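Side-chain contacts in techylectin-5A (Tachypleus tridentatus, PDB 1JC9), which recognises acetyl groups on microbial and blood cell surfaces and agglutinates bacteria and human erythrocytes as a calcium-containing lectin of innate immunity: residues 64-69 and 73-78; 49-54 and 135-140; 205-210 and 214-219; 107-112 and 197-202. All blocks are in the same frame, centred on the assembly; numbering follows the deposited sequence.

The four contacts lie in one fibrinogen C-terminal domain and form two pairs. Interactions 1 and 2 are neighbours, with centres about 12 Å apart. They are tied by K68 N and Q136 OE1, which are 2.9 Å apart, and both reach the main antiparallel sheet. Interactions 3 and 4 form the sugar and calcium end, with centres about 8 Å apart. There D200 OD1 lies 3.1 Å from C206 N, which links the calcium loop to the helix beside the acetyl pocket. Interaction 3 touches the bound NAG directly. Centres of interactions 1 and 3 are about 30 Å apart, on opposite sides of the centre of the chain.

Interaction 1: 64-69 and 73-78; sequences RIWPKS and VGTLNV
The indole of W66 takes the methyl group of T75 on one face. T75 CG2 sits 3.4 Å from the centroid of the five-membered ring of W66 and 16° off the ring normal, a CH-pi contact. The guanidinium of R64 stands on the same side of the indole, with W66 CZ2 over the centre of one of its faces. Its edge is turned to T75. R64 NE and R64 NH2 both donate to T75 OG1, at 3.1 and 3.2 Å, and this oxygen lies in the guanidinium plane. The side-on grip limits rotation of the group. T75 uses both of its branches. A chi1 of 56° turns OG1 to R64 while CG2 goes to W66. R64 reaches across with a chain extended from CG to NE.

Next to this cluster the backbones pair in antiparallel fashion. I65 and L76 form a hydrogen-bonded pair, with I65 N 2.8 Å from L76 O and L76 N 3.2 Å from I65 O. R64 and N77 form the adjoining non-hydrogen-bonded pair. I65 and L76 lie on the other, buried face of the sheet. There I65 CD1 meets V78 CG1 at 3.7 Å, the two side chains crossing at about a right angle. P67 CG packs on V73 CG2 at 4.0 Å.

The contact closes a connection between strands 61-65 and 76-81 that carries the short helix 70-73. I65 and P67 rest on L133 of helix 127-136, and L76 on R129 of that helix. Strand 76-81 pairs onward with strand 89-95.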
# COMPACT_ATOMS: atom_id res chain seq x y z
N ARG A 64 -16.97 -8.48 4.55
CA ARG A 64 -16.88 -7.93 5.89
C ARG A 64 -16.01 -8.90 6.68
O ARG A 64 -16.20 -10.11 6.62
CB ARG A 64 -18.27 -7.85 6.53
CG ARG A 64 -18.27 -7.22 7.91
CD ARG A 64 -19.66 -7.25 8.55
NE ARG A 64 -19.66 -6.65 9.88
CZ ARG A 64 -20.66 -6.75 10.75
NH1 ARG A 64 -21.75 -7.45 10.43
NH2 ARG A 64 -20.58 -6.16 11.93
N ILE A 65 -15.02 -8.37 7.39
CA ILE A 65 -14.15 -9.23 8.18
C ILE A 65 -14.12 -8.79 9.64
O ILE A 65 -14.47 -7.66 9.97
CB ILE A 65 -12.70 -9.22 7.65
CG1 ILE A 65 -12.13 -7.80 7.65
CG2 ILE A 65 -12.66 -9.82 6.25
CD1 ILE A 65 -10.62 -7.75 7.46
N TRP A 66 -13.70 -9.71 10.50
CA TRP A 66 -13.59 -9.47 11.94
C TRP A 66 -12.13 -9.57 12.36
O TRP A 66 -11.67 -10.63 12.79
CB TRP A 66 -14.40 -10.51 12.72
CG TRP A 66 -15.85 -10.19 12.90
CD1 TRP A 66 -16.43 -9.66 14.02
CD2 TRP A 66 -16.90 -10.37 11.95
NE1 TRP A 66 -17.79 -9.51 13.82
CE2 TRP A 66 -18.10 -9.94 12.56
CE3 TRP A 66 -16.94 -10.86 10.64
CZ2 TRP A 66 -19.33 -9.98 11.90
CZ3 TRP A 66 -18.17 -10.91 9.98
CH2 TRP A 66 -19.35 -10.47 10.62
N PRO A 67 -11.36 -8.48 12.23
CA PRO A 67 -9.97 -8.63 12.66
C PRO A 67 -9.95 -8.93 14.16
O PRO A 67 -10.92 -8.63 14.87
CB PRO A 67 -9.35 -7.27 12.31
CG PRO A 67 -10.51 -6.33 12.39
CD PRO A 67 -11.64 -7.12 11.76
N LYS A 68 -8.87 -9.53 14.65
CA LYS A 68 -8.80 -9.85 16.06
C LYS A 68 -8.95 -8.61 16.94
O LYS A 68 -9.39 -8.71 18.08
CB LYS A 68 -7.50 -10.59 16.38
CG LYS A 68 -7.47 -11.97 15.76
CD LYS A 68 -6.30 -12.79 16.26
CE LYS A 68 -6.34 -14.20 15.67
NZ LYS A 68 -5.23 -15.05 16.16
N SER A 69 -8.59 -7.45 16.41
CA SER A 69 -8.71 -6.19 17.15
C SER A 69 -10.01 -5.46 16.84
O SER A 69 -10.08 -4.24 16.97
CB SER A 69 -7.54 -5.26 16.81
OG SER A 69 -6.30 -5.84 17.14
N VAL A 73 -10.89 -1.17 16.29
CA VAL A 73 -11.11 -0.65 14.95
C VAL A 73 -12.47 -1.04 14.38
O VAL A 73 -12.95 -0.41 13.44
CB VAL A 73 -10.02 -1.11 13.93
CG1 VAL A 73 -8.68 -0.51 14.30
CG2 VAL A 73 -9.94 -2.62 13.88
N GLY A 74 -13.09 -2.08 14.94
CA GLY A 74 -14.38 -2.54 14.47
C GLY A 74 -14.25 -3.51 13.31
O GLY A 74 -13.14 -3.84 12.88
N THR A 75 -15.38 -3.99 12.80
CA THR A 75 -15.34 -4.89 11.67
C THR A 75 -15.09 -3.99 10.47
O THR A 75 -15.34 -2.78 10.53
CB THR A 75 -16.67 -5.66 11.50
OG1 THR A 75 -17.76 -4.74 11.40
CG2 THR A 75 -16.89 -6.58 12.69
N LEU A 76 -14.60 -4.56 9.37
CA LEU A 76 -14.28 -3.75 8.21
C LEU A 76 -14.69 -4.41 6.92
O LEU A 76 -14.75 -5.64 6.84
CB LEU A 76 -12.76 -3.54 8.10
CG LEU A 76 -11.92 -3.42 9.37
CD1 LEU A 76 -10.47 -3.74 9.04
CD2 LEU A 76 -12.07 -2.02 9.95
N ASN A 77 -14.97 -3.59 5.91
CA ASN A 77 -15.28 -4.09 4.59
C ASN A 77 -13.95 -3.95 3.85
O ASN A 77 -13.40 -2.86 3.75
CB ASN A 77 -16.33 -3.23 3.88
CG ASN A 77 -17.74 -3.60 4.27
OD1 ASN A 77 -18.09 -4.78 4.32
ND2 ASN A 77 -18.57 -2.60 4.53
N VAL A 78 -13.43 -5.07 3.36
CA VAL A 78 -12.17 -5.03 2.64
C VAL A 78 -12.35 -5.66 1.27
O VAL A 78 -13.29 -6.42 1.04
CB VAL A 78 -11.06 -5.81 3.39
CG1 VAL A 78 -10.81 -5.18 4.74
CG2 VAL A 78 -11.46 -7.27 3.55

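Interaction 2: 49-54 and 135-140; sequences CADILL and NQRNYM
D51 and R137 carry this small surface contact. Their side chains come from opposite directions, and D51 OD1 forms a salt bridge with R137 NH2 at 3.4 Å. The approach is oblique, with carboxylate and guanidinium planes 34° apart. A single nitrogen of R137 does the touching, and D51 OD2 stays farther from it, at 3.8 Å. The pair is therefore a loose ionic contact and not a two-pronged one.

Both groups have stronger partners nearby. D51 OD2 is hydrogen-bonded to T47 OG1, and R137 NH2 forms a second salt bridge with D48 OD2. R137 NH2 thus meets the carboxylates of both D51 and D48, and its charge probably offsets theirs. With chi1 at 59°, CG of R137 sits flanked by both the backbone N and C. From there the extended chain runs out toward helix 49-54.

Y139 helps to frame the guanidinium. Y139 OH stands over the centre of one of its faces, 3.8 Å above the plane. This hydroxyl is itself held: Q136 NE2 donates to Y139 OH at 2.9 Å, almost straight at 170°. The oxygen lies close to the amide plane of Q136. Y139 OH is also hydrogen-bonded to D48 OD2, so the phenol and R137 share one carboxylate oxygen.

The contact joins helix 49-54, near the start of the modelled chain, to the turn between helix 127-136 and strand 139-146. The disulfide C49-C80 ties the same helix to strand 76-81. A50, R137 and Y139 all touch P261 at the end of strand 250-261.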
# COMPACT_ATOMS: atom_id res chain seq x y z
N CYS A 49 -8.97 -11.89 4.32
CA CYS A 49 -9.39 -12.55 3.09
C CYS A 49 -8.93 -14.00 2.94
O CYS A 49 -9.55 -14.77 2.21
CB CYS A 49 -8.93 -11.74 1.89
SG CYS A 49 -9.72 -10.11 1.75
N ALA A 50 -7.84 -14.38 3.60
CA ALA A 50 -7.37 -15.76 3.52
C ALA A 50 -8.42 -16.65 4.20
O ALA A 50 -8.74 -17.73 3.71
CB ALA A 50 -6.02 -15.92 4.23
N ASP A 51 -8.96 -16.17 5.33
CA ASP A 51 -9.99 -16.90 6.05
C ASP A 51 -11.24 -17.00 5.18
O ASP A 51 -11.89 -18.05 5.12
CB ASP A 51 -10.36 -16.19 7.36
CG ASP A 51 -9.32 -16.37 8.44
OD1 ASP A 51 -8.40 -17.19 8.26
OD2 ASP A 51 -9.44 -15.70 9.49
N ILE A 52 -11.58 -15.90 4.52
CA ILE A 52 -12.76 -15.86 3.65
C ILE A 52 -12.63 -16.94 2.57
O ILE A 52 -13.61 -17.61 2.24
CB ILE A 52 -12.91 -14.48 2.96
CG1 ILE A 52 -13.23 -13.40 4.01
CG2 ILE A 52 -13.99 -14.54 1.90
CD1 ILE A 52 -14.62 -13.49 4.58
N LEU A 53 -11.43 -17.09 2.02
CA LEU A 53 -11.18 -18.07 0.97
C LEU A 53 -11.36 -19.48 1.51
O LEU A 53 -11.98 -20.33 0.88
CB LEU A 53 -9.77 -17.92 0.41
CG LEU A 53 -9.40 -18.87 -0.74
CD1 LEU A 53 -10.28 -18.58 -1.94
CD2 LEU A 53 -7.94 -18.69 -1.12
N LEU A 54 -10.80 -19.74 2.69
CA LEU A 54 -10.89 -21.05 3.30
C LEU A 54 -12.33 -21.41 3.67
O LEU A 54 -12.64 -22.59 3.86
CB LEU A 54 -10.00 -21.13 4.54
CG LEU A 54 -8.50 -20.91 4.28
CD1 LEU A 54 -7.74 -21.09 5.58
CD2 LEU A 54 -8.00 -21.90 3.24
N ASN A 135 -0.60 -6.96 12.53
CA ASN A 135 -0.14 -7.40 13.83
C ASN A 135 -0.89 -8.61 14.39
O ASN A 135 -0.45 -9.21 15.37
CB ASN A 135 -0.20 -6.25 14.84
CG ASN A 135 0.94 -5.24 14.64
OD1 ASN A 135 1.88 -5.20 15.43
ND2 ASN A 135 0.85 -4.44 13.58
N GLN A 136 -2.02 -9.00 13.78
CA GLN A 136 -2.78 -10.14 14.29
C GLN A 136 -2.06 -11.46 13.99
O GLN A 136 -2.33 -12.49 14.61
CB GLN A 136 -4.22 -10.16 13.76
CG GLN A 136 -4.40 -10.30 12.26
CD GLN A 136 -5.86 -10.15 11.86
OE1 GLN A 136 -6.70 -9.80 12.69
NE2 GLN A 136 -6.16 -10.39 10.59
N ARG A 137 -1.15 -11.41 13.02
CA ARG A 137 -0.32 -12.55 12.67
C ARG A 137 0.71 -12.15 11.64
O ARG A 137 0.80 -10.98 11.28
CB ARG A 137 -1.14 -13.76 12.21
CG ARG A 137 -2.05 -13.62 11.02
CD ARG A 137 -2.49 -15.03 10.68
NE ARG A 137 -3.52 -15.16 9.65
CZ ARG A 137 -4.82 -15.01 9.87
NH1 ARG A 137 -5.27 -14.73 11.09
NH2 ARG A 137 -5.68 -15.21 8.87
N ASN A 138 1.51 -13.11 11.17
CA ASN A 138 2.56 -12.79 10.21
C ASN A 138 2.11 -12.76 8.76
O ASN A 138 1.63 -13.75 8.22
CB ASN A 138 3.73 -13.76 10.40
CG ASN A 138 4.99 -13.28 9.71
OD1 ASN A 138 5.26 -12.09 9.64
ND2 ASN A 138 5.79 -14.23 9.21
N TYR A 139 2.29 -11.60 8.13
CA TYR A 139 1.89 -11.41 6.74
C TYR A 139 3.03 -11.05 5.81
O TYR A 139 4.08 -10.56 6.24
CB TYR A 139 0.87 -10.27 6.62
CG TYR A 139 -0.50 -10.56 7.17
CD1 TYR A 139 -0.78 -10.41 8.52
CD2 TYR A 139 -1.52 -10.99 6.33
CE1 TYR A 139 -2.05 -10.69 9.03
CE2 TYR A 139 -2.79 -11.27 6.82
CZ TYR A 139 -3.05 -11.12 8.17
OH TYR A 139 -4.30 -11.41 8.64
N MET A 140 2.81 -11.30 4.52
CA MET A 140 3.77 -10.92 3.50
C MET A 140 2.98 -9.91 2.67
O MET A 140 1.74 -9.99 2.62
CB MET A 140 4.19 -12.11 2.63
CG MET A 140 3.07 -12.80 1.87
SD MET A 140 3.73 -14.02 0.69
CE MET A 140 4.71 -15.04 1.78

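Interaction 3: 205-210 and 214-219; sequences HCAQTY and WWYDRC. With NAG (2-acetamido-2-deoxy-beta-D-glucopyranose), chain B.
C206 and C219 are joined by a disulfide, SG to SG 2.0 Å, with a chi3 of -82°. It is the tight part of the contact and pins helix 206-210 to the loop 214-219. C206 CB also packs on Y216 CB at 3.7 Å. The Y216 ring lies along the start of the helix, its CE2 3.6 Å from A207 CA. Y216 is buried, and its OH is hydrogen-bonded to N223 OD1. C219 SG meets Y210 at the ring edge, 3.5 Å from CE2, a sulfur-aromatic contact.

The outer side is looser. D217 and R218 start their side chains away from the helix and bury almost nothing against it. R218 is exposed and makes a long, weak ion pair with E203.

The sugar sits beside C219 and Y210. C219, after a cis peptide bond, turns its N-H to the acetyl oxygen: C219 N donates to NAG O7 at 2.7 Å and 161°. The acetyl methyl NAG C8 lies over one face of Y210, 3.7 Å from CZ. A backbone N-H for the oxygen and an aromatic face for the methyl make this the acetyl-group pocket of a fibrinogen-related lectin, completed by R186, H220, Y236 and Y248.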
# COMPACT_ATOMS: atom_id res chain seq x y z
N HIS A 205 11.25 18.43 3.28
CA HIS A 205 9.97 17.80 3.59
C HIS A 205 9.64 16.89 2.41
O HIS A 205 9.04 17.32 1.42
CB HIS A 205 8.89 18.89 3.73
CG HIS A 205 7.67 18.46 4.48
ND1 HIS A 205 7.12 17.20 4.36
CD2 HIS A 205 6.87 19.14 5.33
CE1 HIS A 205 6.03 17.12 5.10
NE2 HIS A 205 5.85 18.29 5.70
N CYS A 206 10.06 15.63 2.50
CA CYS A 206 9.84 14.67 1.43
C CYS A 206 8.39 14.59 0.94
O CYS A 206 8.13 14.58 -0.26
CB CYS A 206 10.28 13.28 1.87
SG CYS A 206 12.07 13.01 2.07
N ALA A 207 7.45 14.54 1.88
CA ALA A 207 6.03 14.44 1.54
C ALA A 207 5.51 15.61 0.73
O ALA A 207 4.67 15.43 -0.16
CB ALA A 207 5.20 14.28 2.82
N GLN A 208 5.98 16.82 1.03
CA GLN A 208 5.53 17.99 0.28
C GLN A 208 6.16 18.04 -1.11
O GLN A 208 5.56 18.55 -2.05
CB GLN A 208 5.85 19.27 1.05
CG GLN A 208 5.03 19.41 2.33
CD GLN A 208 5.09 20.80 2.93
OE1 GLN A 208 4.47 21.08 3.96
NE2 GLN A 208 5.84 21.69 2.29
N THR A 209 7.37 17.49 -1.23
CA THR A 209 8.06 17.48 -2.51
C THR A 209 7.53 16.37 -3.42
O THR A 209 7.28 16.61 -4.60
CB THR A 209 9.58 17.26 -2.33
OG1 THR A 209 10.11 18.27 -1.46
CG2 THR A 209 10.30 17.33 -3.68
N TYR A 210 7.35 15.18 -2.86
CA TYR A 210 6.89 14.04 -3.63
C TYR A 210 5.41 13.70 -3.55
O TYR A 210 4.95 12.68 -4.07
CB TYR A 210 7.80 12.85 -3.31
CG TYR A 210 9.22 13.21 -3.67
CD1 TYR A 210 9.58 13.44 -5.00
CD2 TYR A 210 10.19 13.41 -2.69
CE1 TYR A 210 10.86 13.89 -5.34
CE2 TYR A 210 11.47 13.85 -3.02
CZ TYR A 210 11.79 14.09 -4.35
OH TYR A 210 13.05 14.55 -4.69
N TRP A 214 3.81 8.40 2.85
CA TRP A 214 4.64 7.22 2.66
C TRP A 214 5.71 7.15 3.74
O TRP A 214 5.87 8.09 4.51
CB TRP A 214 5.29 7.34 1.27
CG TRP A 214 5.78 6.06 0.65
CD1 TRP A 214 7.08 5.72 0.39
CD2 TRP A 214 4.98 4.99 0.14
NE1 TRP A 214 7.14 4.51 -0.26
CE2 TRP A 214 5.86 4.03 -0.42
CE3 TRP A 214 3.60 4.74 0.10
CZ2 TRP A 214 5.41 2.85 -1.02
CZ3 TRP A 214 3.15 3.56 -0.49
CH2 TRP A 214 4.05 2.64 -1.04
N TRP A 215 6.42 6.03 3.79
CA TRP A 215 7.51 5.85 4.75
C TRP A 215 8.77 6.43 4.10
O TRP A 215 9.72 5.70 3.81
CB TRP A 215 7.69 4.36 5.06
CG TRP A 215 6.50 3.73 5.72
CD1 TRP A 215 6.21 3.69 7.06
CD2 TRP A 215 5.40 3.08 5.06
NE1 TRP A 215 5.01 3.06 7.27
CE2 TRP A 215 4.49 2.68 6.07
CE3 TRP A 215 5.09 2.80 3.72
CZ2 TRP A 215 3.29 2.01 5.77
CZ3 TRP A 215 3.90 2.14 3.43
CH2 TRP A 215 3.02 1.75 4.45
N TYR A 216 8.75 7.73 3.86
CA TYR A 216 9.85 8.42 3.21
C TYR A 216 11.18 8.36 3.95
O TYR A 216 11.23 8.42 5.18
CB TYR A 216 9.48 9.89 2.97
CG TYR A 216 8.43 10.09 1.91
CD1 TYR A 216 8.68 9.74 0.58
CD2 TYR A 216 7.20 10.67 2.22
CE1 TYR A 216 7.74 9.96 -0.42
CE2 TYR A 216 6.24 10.89 1.22
CZ TYR A 216 6.52 10.54 -0.09
OH TYR A 216 5.60 10.77 -1.08
N ASP A 217 12.25 8.25 3.17
CA ASP A 217 13.62 8.19 3.69
C ASP A 217 14.35 9.48 3.30
O ASP A 217 14.28 10.47 4.02
CB ASP A 217 14.35 6.99 3.09
CG ASP A 217 15.77 6.84 3.62
OD1 ASP A 217 16.50 5.97 3.10
OD2 ASP A 217 16.14 7.59 4.55
N ARG A 218 15.01 9.46 2.14
CA ARG A 218 15.77 10.61 1.63
C ARG A 218 15.82 10.67 0.10
O ARG A 218 16.90 10.83 -0.45
CB ARG A 218 17.21 10.55 2.12
CG ARG A 218 17.46 10.81 3.59
CD ARG A 218 18.86 10.32 3.94
NE ARG A 218 19.46 11.03 5.06
CZ ARG A 218 19.90 12.29 4.99
NH1 ARG A 218 19.81 12.98 3.86
NH2 ARG A 218 20.45 12.86 6.06
N CYS A 219 14.68 10.59 -0.60
CA CYS A 219 13.36 10.44 -0.02
C CYS A 219 12.70 9.10 -0.33
O CYS A 219 12.06 8.50 0.54
CB CYS A 219 12.46 11.56 -0.52
SG CYS A 219 12.78 13.21 0.18
C1 NAG B . 17.62 9.34 -4.66
C2 NAG B . 16.83 10.68 -4.31
C3 NAG B . 17.78 11.91 -4.58
C4 NAG B . 18.95 11.75 -3.64
C5 NAG B . 19.67 10.40 -3.97
C6 NAG B . 20.86 10.15 -3.03
C7 NAG B . 14.42 10.66 -4.52
C8 NAG B . 13.15 10.75 -5.31
N2 NAG B . 15.64 10.78 -5.16
O1 NAG B . 16.84 8.13 -4.45
O3 NAG B . 17.12 13.14 -4.27
O4 NAG B . 19.88 12.87 -3.82
O5 NAG B . 18.80 9.24 -3.82
O6 NAG B . 21.38 8.86 -3.49
O7 NAG B . 14.32 10.49 -3.28

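Interaction 4: 107-112 and 197-202; sequences KPWKNY and KDHDTH. With CA (calcium ion), chain C.
H199 ND1 is held by a hydrogen bond to F192 O, and it lies 3.7 Å from W109 CZ3. H199 belongs to the calcium-binding loop of the fibrinogen C-terminal domain, which meets the start of helix 109-114. The bond to F192 fixes how the imidazole is turned. Its edge points at the face of W109 in an offset edge-to-face pair, planes at 87°, with 5.3 Å between the centroids of the H199 ring and the six-membered ring of W109.

K197 lies on the same side of the indole but over its five-membered ring. Its extended chain crosses the tryptophan side chain at about a right angle. K197 NZ is 3.9 Å from the centroid of the five-membered ring of W109 and 18° off the normal, a cation-pi contact. K197 CD adds a CH-pi contact to the same ring. W109 is buried, and a hydrogen bond from its NE1 to E165 OE2 helps to fix the indole. The backbone N of W109 is bonded to D196 OD1, tying the helix start to the loop.

D198, between K197 and H199, turns to the calcium ion. Both its oxygens bind the metal, OD1 at 2.6 Å and OD2 at 2.3 Å. H202 O, two waters and T204 O also bind it. Two Asx turns fold the loop round the ion: D200 N donates to D198 OD1, and H202 N to D200 OD2. D200 OD2 thus serves twice, 2.4 Å from the calcium ion and 2.8 Å from H202 N, which meets it on the anti side, 32° out of the carboxylate plane.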
# COMPACT_ATOMS: atom_id res chain seq x y z
N LYS A 107 -3.14 13.92 0.79
CA LYS A 107 -3.92 14.22 1.99
C LYS A 107 -3.10 14.22 3.27
O LYS A 107 -2.01 13.66 3.31
CB LYS A 107 -5.06 13.20 2.14
CG LYS A 107 -6.05 13.18 0.99
CD LYS A 107 -7.30 12.39 1.37
CE LYS A 107 -8.25 12.21 0.20
NZ LYS A 107 -8.60 13.51 -0.43
N PRO A 108 -3.62 14.84 4.34
CA PRO A 108 -2.94 14.93 5.64
C PRO A 108 -2.99 13.66 6.49
O PRO A 108 -3.68 12.70 6.16
CB PRO A 108 -3.65 16.10 6.31
CG PRO A 108 -5.05 15.92 5.84
CD PRO A 108 -4.85 15.65 4.35
N TRP A 109 -2.24 13.70 7.59
CA TRP A 109 -2.13 12.60 8.54
C TRP A 109 -3.45 11.96 8.95
O TRP A 109 -3.58 10.73 8.96
CB TRP A 109 -1.39 13.08 9.79
CG TRP A 109 -1.05 12.01 10.79
CD1 TRP A 109 -1.81 11.61 11.85
CD2 TRP A 109 0.14 11.22 10.83
NE1 TRP A 109 -1.16 10.63 12.56
CE2 TRP A 109 0.04 10.37 11.95
CE3 TRP A 109 1.29 11.16 10.02
CZ2 TRP A 109 1.05 9.46 12.29
CZ3 TRP A 109 2.29 10.25 10.36
CH2 TRP A 109 2.16 9.42 11.49
N LYS A 110 -4.44 12.78 9.29
CA LYS A 110 -5.73 12.25 9.71
C LYS A 110 -6.37 11.33 8.67
O LYS A 110 -6.93 10.29 9.01
CB LYS A 110 -6.70 13.39 10.03
CG LYS A 110 -8.07 12.90 10.50
CD LYS A 110 -9.00 14.03 10.87
CE LYS A 110 -10.34 13.48 11.36
NZ LYS A 110 -11.27 14.56 11.77
N ASN A 111 -6.29 11.72 7.40
CA ASN A 111 -6.87 10.92 6.33
C ASN A 111 -6.15 9.59 6.16
O ASN A 111 -6.77 8.55 5.94
CB ASN A 111 -6.86 11.71 5.02
CG ASN A 111 -7.82 12.88 5.04
OD1 ASN A 111 -9.04 12.69 5.09
ND2 ASN A 111 -7.29 14.09 5.02
N TYR A 112 -4.82 9.62 6.25
CA TYR A 112 -4.04 8.40 6.11
C TYR A 112 -4.22 7.50 7.32
O TYR A 112 -4.11 6.28 7.22
CB TYR A 112 -2.57 8.74 5.89
CG TYR A 112 -2.24 8.89 4.43
CD1 TYR A 112 -2.07 7.77 3.62
CD2 TYR A 112 -2.17 10.15 3.83
CE1 TYR A 112 -1.83 7.89 2.25
CE2 TYR A 112 -1.93 10.28 2.45
CZ TYR A 112 -1.77 9.15 1.67
OH TYR A 112 -1.56 9.26 0.31
N LYS A 197 3.07 16.42 8.33
CA LYS A 197 3.93 15.86 9.36
C LYS A 197 5.20 15.22 8.80
O LYS A 197 5.17 14.11 8.28
CB LYS A 197 3.16 14.84 10.21
CG LYS A 197 2.05 15.47 11.03
CD LYS A 197 1.47 14.51 12.04
CE LYS A 197 0.42 15.19 12.90
NZ LYS A 197 -0.20 14.24 13.88
N ASP A 198 6.31 15.95 8.93
CA ASP A 198 7.62 15.51 8.45
C ASP A 198 8.32 14.61 9.46
O ASP A 198 8.82 15.08 10.48
CB ASP A 198 8.50 16.73 8.18
CG ASP A 198 9.84 16.36 7.55
OD1 ASP A 198 10.35 15.25 7.82
OD2 ASP A 198 10.39 17.18 6.80
N HIS A 199 8.37 13.31 9.16
CA HIS A 199 9.03 12.35 10.04
C HIS A 199 10.16 11.64 9.30
O HIS A 199 10.68 10.63 9.79
CB HIS A 199 8.01 11.32 10.54
CG HIS A 199 6.92 11.91 11.38
ND1 HIS A 199 5.60 11.52 11.25
CD2 HIS A 199 6.95 12.83 12.37
CE1 HIS A 199 4.87 12.18 12.13
NE2 HIS A 199 5.66 12.98 12.82
N ASP A 200 10.55 12.15 8.14
CA ASP A 200 11.61 11.52 7.36
C ASP A 200 13.01 11.86 7.88
O ASP A 200 13.15 12.56 8.89
CB ASP A 200 11.47 11.89 5.88
CG ASP A 200 11.66 13.37 5.62
OD1 ASP A 200 10.78 13.97 4.95
OD2 ASP A 200 12.68 13.93 6.07
N THR A 201 14.04 11.37 7.20
CA THR A 201 15.41 11.63 7.62
C THR A 201 16.15 12.53 6.65
O THR A 201 17.35 12.39 6.43
CB THR A 201 16.20 10.32 7.75
OG1 THR A 201 16.31 9.70 6.46
CG2 THR A 201 15.51 9.37 8.71
N HIS A 202 15.42 13.47 6.05
CA HIS A 202 16.00 14.39 5.10
C HIS A 202 15.82 15.82 5.60
O HIS A 202 14.93 16.10 6.41
CB HIS A 202 15.32 14.22 3.74
CG HIS A 202 16.02 14.91 2.61
ND1 HIS A 202 16.00 16.28 2.45
CD2 HIS A 202 16.76 14.43 1.58
CE1 HIS A 202 16.69 16.61 1.37
NE2 HIS A 202 17.16 15.50 0.82
CA CA C . 12.47 16.20 6.73
O HOH W 1 13.16 15.30 8.73
O HOH W 2 13.15 18.45 7.82